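Local coordinates for protein Pcdhgc3 (Mus musculus, PDB 4ZI8), which is a protocadherin, here cut down to its three N-terminal cadherin repeats, and probably mediates calcium-dependent cell adhesion that may help establish specific neuronal connections, at residues 168-173 with 200-205; 254-259 with 310-315. One frame throughout, in Å; residues are numbered along the deposited sequence.

Contact 1: residues 168-173 with 200-205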
loop_
_atom_site.group_PDB
_atom_site.type_symbol
_atom_site.label_atom_id
_atom_site.label_comp_id
_atom_site.label_asym_id
_atom_site.label_seq_id
_atom_site.Cartn_x
_atom_site.Cartn_y
_atom_site.Cartn_z
ATOM N N GLU B 168 11.914 15.791 3.772
ATOM C CA GLU B 168 12.541 15.561 2.476
ATOM C C GLU B 168 11.792 14.583 1.572
ATOM O O GLU B 168 12.248 14.335 0.458
ATOM C CB GLU B 168 13.989 15.092 2.661
ATOM C CG GLU B 168 14.142 13.680 3.082
ATOM C CD GLU B 168 15.614 13.223 3.107
ATOM O OE1 GLU B 168 16.200 13.147 4.212
ATOM O OE2 GLU B 168 16.178 12.941 2.022
ATOM N N TYR B 169 10.649 14.052 2.005
ATOM C CA TYR B 169 9.966 13.013 1.226
ATOM C C TYR B 169 8.588 13.373 0.680
ATOM O O TYR B 169 8.180 12.860 -0.380
ATOM C CB TYR B 169 9.786 11.752 2.063
ATOM C CG TYR B 169 11.065 11.195 2.650
ATOM C CD1 TYR B 169 11.945 10.433 1.878
ATOM C CD2 TYR B 169 11.378 11.425 3.977
ATOM C CE1 TYR B 169 13.100 9.930 2.425
ATOM C CE2 TYR B 169 12.521 10.931 4.528
ATOM C CZ TYR B 169 13.382 10.188 3.758
ATOM O OH TYR B 169 14.523 9.713 4.351
ATOM N N PHE B 170 7.862 14.202 1.424
ATOM C CA PHE B 170 6.439 14.446 1.177
ATOM C C PHE B 170 6.113 15.915 0.907
ATOM O O PHE B 170 6.544 16.814 1.646
ATOM C CB PHE B 170 5.616 13.995 2.379
ATOM C CG PHE B 170 5.698 12.523 2.686
ATOM C CD1 PHE B 170 4.936 11.611 1.977
ATOM C CD2 PHE B 170 6.496 12.064 3.714
ATOM C CE1 PHE B 170 4.986 10.274 2.264
ATOM C CE2 PHE B 170 6.564 10.723 3.999
ATOM C CZ PHE B 170 5.796 9.825 3.280
ATOM N N ALA B 171 5.335 16.171 -0.139
ATOM C CA ALA B 171 4.684 17.478 -0.272
ATOM C C ALA B 171 3.261 17.365 0.268
ATOM O O ALA B 171 2.775 16.256 0.514
ATOM C CB ALA B 171 4.684 17.962 -1.716
ATOM N N LEU B 172 2.612 18.507 0.479
ATOM C CA LEU B 172 1.231 18.541 0.967
ATOM C C LEU B 172 0.302 19.066 -0.106
ATOM O O LEU B 172 0.624 20.049 -0.769
ATOM C CB LEU B 172 1.105 19.419 2.211
ATOM C CG LEU B 172 -0.152 19.149 3.056
ATOM C CD1 LEU B 172 -0.052 17.770 3.702
ATOM C CD2 LEU B 172 -0.377 20.220 4.133
ATOM N N ARG B 173 -0.845 18.423 -0.295
ATOM C CA ARG B 173 -1.924 19.051 -1.076
ATOM C C ARG B 173 -3.132 19.301 -0.219
ATOM O O ARG B 173 -3.442 18.499 0.646
ATOM C CB ARG B 173 -2.323 18.194 -2.256
ATOM C CG ARG B 173 -1.177 17.988 -3.139
ATOM C CD ARG B 173 -1.576 17.398 -4.426
ATOM N NE ARG B 173 -0.398 17.335 -5.276
ATOM C CZ ARG B 173 -0.381 16.736 -6.457
ATOM N NH1 ARG B 173 -1.484 16.150 -6.906
ATOM N NH2 ARG B 173 0.726 16.730 -7.181
ATOM N N VAL B 200 9.750 8.359 9.879
ATOM C CA VAL B 200 9.722 9.754 9.615
ATOM C C VAL B 200 8.646 10.398 10.459
ATOM O O VAL B 200 7.585 9.889 10.584
ATOM C CB VAL B 200 9.394 10.024 8.158
ATOM C CG1 VAL B 200 9.446 11.484 7.876
ATOM C CG2 VAL B 200 10.345 9.291 7.271
ATOM N N GLN B 201 8.960 11.534 11.026
ATOM C CA GLN B 201 8.014 12.238 11.854
ATOM C C GLN B 201 7.622 13.552 11.208
ATOM O O GLN B 201 8.454 14.300 10.832
ATOM C CB GLN B 201 8.621 12.441 13.237
ATOM C CG GLN B 201 8.891 11.127 13.974
ATOM C CD GLN B 201 10.174 10.376 13.540
ATOM O OE1 GLN B 201 11.203 10.963 13.276
ATOM N NE2 GLN B 201 10.097 9.069 13.509
ATOM N N LEU B 202 6.339 13.795 11.077
ATOM C CA LEU B 202 5.854 15.019 10.489
ATOM C C LEU B 202 4.816 15.692 11.370
ATOM O O LEU B 202 4.287 15.090 12.234
ATOM C CB LEU B 202 5.185 14.745 9.160
ATOM C CG LEU B 202 5.868 13.908 8.121
ATOM C CD1 LEU B 202 4.921 13.467 7.052
ATOM C CD2 LEU B 202 6.985 14.701 7.520
ATOM N N VAL B 203 4.546 16.954 11.092
ATOM C CA VAL B 203 3.504 17.674 11.773
ATOM C C VAL B 203 2.616 18.363 10.738
ATOM O O VAL B 203 3.089 19.109 9.943
ATOM C CB VAL B 203 3.993 18.733 12.774
ATOM C CG1 VAL B 203 2.824 19.400 13.451
ATOM C CG2 VAL B 203 4.875 18.114 13.823
ATOM N N LEU B 204 1.336 18.048 10.770
ATOM C CA LEU B 204 0.319 18.711 9.971
ATOM C C LEU B 204 -0.326 19.812 10.816
ATOM O O LEU B 204 -0.808 19.552 11.928
ATOM C CB LEU B 204 -0.757 17.727 9.510
ATOM C CG LEU B 204 -1.942 18.249 8.684
ATOM C CD1 LEU B 204 -1.474 18.672 7.333
ATOM C CD2 LEU B 204 -3.080 17.213 8.591
ATOM N N THR B 205 -0.319 21.022 10.284
ATOM C CA THR B 205 -0.936 22.174 10.946
ATOM C C THR B 205 -2.202 22.597 10.210
ATOM O O THR B 205 -2.165 22.821 9.009
ATOM C CB THR B 205 0.030 23.335 11.012
ATOM O OG1 THR B 205 1.131 22.959 11.834
ATOM C CG2 THR B 205 -0.641 24.571 11.611
#
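Tyr-169, Phe-170 and Leu-172 meet Val-200, Leu-202 and Leu-204 in an apolar sheet-to-sheet contact inside the beta sandwich of the second cadherin repeat. Residues 168-173 lead into the edge strand 170-176 of one sheet, and residues 200-205 belong to strand 199-208 of the facing sheet. The two segments run nearly the same way, 12° apart, with the CA atoms of Phe-170 and Leu-202 9.3 Å apart, so the sheets meet through side chains and share no hydrogen bond here.

At the calcium-linker end, the Tyr-169 ring meets Val-200 obliquely, Tyr-169 CE2 lying 3.9 Å from Val-200 CG2; Glu-168 CG sits over the centre of one ring face, and the phenol OH is hydrogen-bonded to Glu-197. One step on, Phe-170 and Leu-202 cross at about a right angle, and Phe-170 CD2 lies 3.9 Å from Leu-202 CD1. Ile-222 of strand 215-225 packs on both of them. Leu-172 and Leu-204 close the series, flanked by Tyr-162. The CB of Leu-204 does not point at the other strand, but with CG anti to the backbone N (chi1 178°) the side chain extends until its CD1 methyl reaches both branches of its partner, 3.7 Å from Leu-172 CD2 and 4.0 Å from Leu-172 CD1.

Contact 2: residues 254-259 with 310-315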
loop_
_atom_site.group_PDB
_atom_site.type_symbol
_atom_site.label_atom_id
_atom_site.label_comp_id
_atom_site.label_asym_id
_atom_site.label_seq_id
_atom_site.Cartn_x
_atom_site.Cartn_y
_atom_site.Cartn_z
ATOM N N ALA B 254 36.086 -24.512 4.909
ATOM C CA ALA B 254 36.028 -23.067 4.795
ATOM C C ALA B 254 34.752 -22.586 5.460
ATOM O O ALA B 254 33.824 -23.377 5.642
ATOM C CB ALA B 254 36.071 -22.628 3.321
ATOM N N GLN B 255 34.715 -21.320 5.857
ATOM C CA GLN B 255 33.433 -20.688 6.178
ATOM C C GLN B 255 33.216 -19.450 5.296
ATOM O O GLN B 255 34.003 -18.499 5.330
ATOM C CB GLN B 255 33.351 -20.313 7.655
ATOM C CG GLN B 255 32.003 -19.724 8.055
ATOM C CD GLN B 255 31.890 -19.480 9.544
ATOM O OE1 GLN B 255 32.894 -19.272 10.232
ATOM N NE2 GLN B 255 30.671 -19.526 10.055
ATOM N N VAL B 256 32.154 -19.458 4.495
ATOM C CA VAL B 256 31.878 -18.310 3.653
ATOM C C VAL B 256 30.903 -17.372 4.377
ATOM O O VAL B 256 30.146 -17.797 5.260
ATOM C CB VAL B 256 31.323 -18.733 2.297
ATOM C CG1 VAL B 256 32.294 -19.746 1.628
ATOM C CG2 VAL B 256 29.933 -19.353 2.460
ATOM N N LEU B 257 30.948 -16.094 4.034
ATOM C CA LEU B 257 30.125 -15.124 4.748
ATOM C C LEU B 257 29.596 -14.067 3.796
ATOM O O LEU B 257 30.374 -13.366 3.137
ATOM C CB LEU B 257 30.919 -14.474 5.879
ATOM C CG LEU B 257 30.204 -13.296 6.570
ATOM C CD1 LEU B 257 28.960 -13.775 7.308
ATOM C CD2 LEU B 257 31.123 -12.513 7.497
ATOM N N ALA B 258 28.270 -13.956 3.723
ATOM C CA ALA B 258 27.616 -12.870 2.989
ATOM C C ALA B 258 26.822 -12.040 3.966
ATOM O O ALA B 258 26.446 -12.547 5.019
ATOM C CB ALA B 258 26.706 -13.421 1.902
ATOM N N THR B 259 26.569 -10.779 3.629
ATOM C CA THR B 259 25.719 -9.921 4.457
ATOM C C THR B 259 24.635 -9.283 3.593
ATOM O O THR B 259 24.767 -9.221 2.374
ATOM C CB THR B 259 26.512 -8.814 5.148
ATOM O OG1 THR B 259 27.065 -7.953 4.148
ATOM C CG2 THR B 259 27.641 -9.394 5.978
ATOM N N ILE B 310 34.217 -25.204 -5.905
ATOM C CA ILE B 310 32.879 -25.266 -5.358
ATOM C C ILE B 310 32.225 -23.889 -5.361
ATOM O O ILE B 310 32.763 -22.942 -4.798
ATOM C CB ILE B 310 32.893 -25.776 -3.933
ATOM C CG1 ILE B 310 33.593 -27.129 -3.876
ATOM C CG2 ILE B 310 31.475 -25.845 -3.375
ATOM C CD1 ILE B 310 34.169 -27.339 -2.536
ATOM N N TYR B 311 31.064 -23.774 -5.974
ATOM C CA TYR B 311 30.386 -22.491 -5.978
ATOM C C TYR B 311 29.294 -22.507 -4.922
ATOM O O TYR B 311 28.543 -23.484 -4.785
ATOM C CB TYR B 311 29.796 -22.157 -7.344
ATOM C CG TYR B 311 30.813 -21.851 -8.404
ATOM C CD1 TYR B 311 31.511 -22.869 -9.027
ATOM C CD2 TYR B 311 31.057 -20.550 -8.799
ATOM C CE1 TYR B 311 32.437 -22.604 -10.018
ATOM C CE2 TYR B 311 31.980 -20.271 -9.791
ATOM C CZ TYR B 311 32.668 -21.305 -10.394
ATOM O OH TYR B 311 33.595 -21.051 -11.382
ATOM N N ILE B 312 29.237 -21.443 -4.152
ATOM C CA ILE B 312 28.275 -21.377 -3.076
ATOM C C ILE B 312 27.387 -20.148 -3.318
ATOM O O ILE B 312 27.848 -19.116 -3.803
ATOM C CB ILE B 312 28.979 -21.328 -1.721
ATOM C CG1 ILE B 312 29.701 -22.673 -1.475
ATOM C CG2 ILE B 312 27.990 -21.016 -0.587
ATOM C CD1 ILE B 312 30.419 -22.751 -0.151
ATOM N N GLN B 313 26.110 -20.281 -3.005
ATOM C CA GLN B 313 25.174 -19.231 -3.294
ATOM C C GLN B 313 24.635 -18.730 -1.972
ATOM O O GLN B 313 24.435 -19.529 -1.052
ATOM C CB GLN B 313 24.072 -19.762 -4.194
ATOM C CG GLN B 313 22.869 -18.873 -4.283
ATOM C CD GLN B 313 21.753 -19.530 -5.062
ATOM O OE1 GLN B 313 21.670 -19.382 -6.279
ATOM N NE2 GLN B 313 20.896 -20.273 -4.366
ATOM N N ALA B 314 24.452 -17.419 -1.846
ATOM C CA ALA B 314 23.755 -16.846 -0.694
ATOM C C ALA B 314 22.465 -16.182 -1.182
ATOM O O ALA B 314 22.532 -15.365 -2.100
ATOM C CB ALA B 314 24.635 -15.814 0.028
ATOM N N LYS B 315 21.318 -16.544 -0.601
ATOM C CA LYS B 315 20.041 -15.921 -0.940
ATOM C C LYS B 315 19.325 -15.552 0.348
ATOM O O LYS B 315 19.440 -16.268 1.351
ATOM C CB LYS B 315 19.163 -16.849 -1.796
ATOM C CG LYS B 315 19.448 -16.763 -3.313
ATOM C CD LYS B 315 18.257 -17.185 -4.180
ATOM C CE LYS B 315 18.517 -16.879 -5.675
ATOM N NZ LYS B 315 17.518 -17.455 -6.640
#
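Val-256 and Ile-312, with Ala-258 and Ala-314 beside them, make two purely apolar pairs across the interior of the third cadherin repeat. In the first pair the side chains reach toward each other tip to tip and touch at two places. Val-256 CG1 lies 4.0 Å from the CD1 methyl of Ile-312, and Val-256 CG2 is 4.0 Å from Ile-312 CG2. The isoleucine can offer both methyls because CG2 stands anti to its backbone N while CG1 turns beside that N (chi1 -67°) and the chain runs on extended to CD1. In the second pair there is nothing beyond the beta carbons: Ala-258 CB meets Ala-314 CB at 3.7 Å. The backbones draw together to allow this, from 8.2 Å between the CA atoms of Val-256 and Ile-312 to 6.7 Å between those of Ala-258 and Ala-314.

No hydrogen bond joins the two segments. Val-256 pairs with Gly-292 through the backbone. Around the break in strand 252-259, Leu-257 pairs with Asn-235 in the same way, and two tyrosine hydroxyls bond to amides: Tyr-239 OH to Leu-257 N and Tyr-271 OH to Ala-258 N.

More apolar cover comes from Phe-234, which packs on Val-256 and both alanines, and from Val-328 on Ile-312. Tyr-311 serves a different surface, packing on Leu-91 of the second subunit.

Two residues beyond the alanines, both strands lead into calcium ligands, Asp-260 and Asp-316, which bind the same ion. Two facing sheets that come closest at a pair of alanines, just before aspartates that bind calcium at the linker, make this the linker-proximal core of a cadherin-repeat beta sandwich.

How the contacts relate
Contacts 1 and 2 join the two sheets of the sandwich in successive cadherin repeats, each through largely buried, mostly apolar side chains. They follow one another along the rod-like chain and do not touch, with centres 42 Å apart and nearest atoms about 22 Å apart. Between the two repeats lies a cluster of three calcium ions, and each contact has one end close to it. From contact 1 the Tyr-169 side chain is about 10 Å from a bound calcium ion and about 6 Å from the side chain of the ligand Asp-193. From contact 2 the Ala-314 side chain is likewise about 10 Å from a calcium ion.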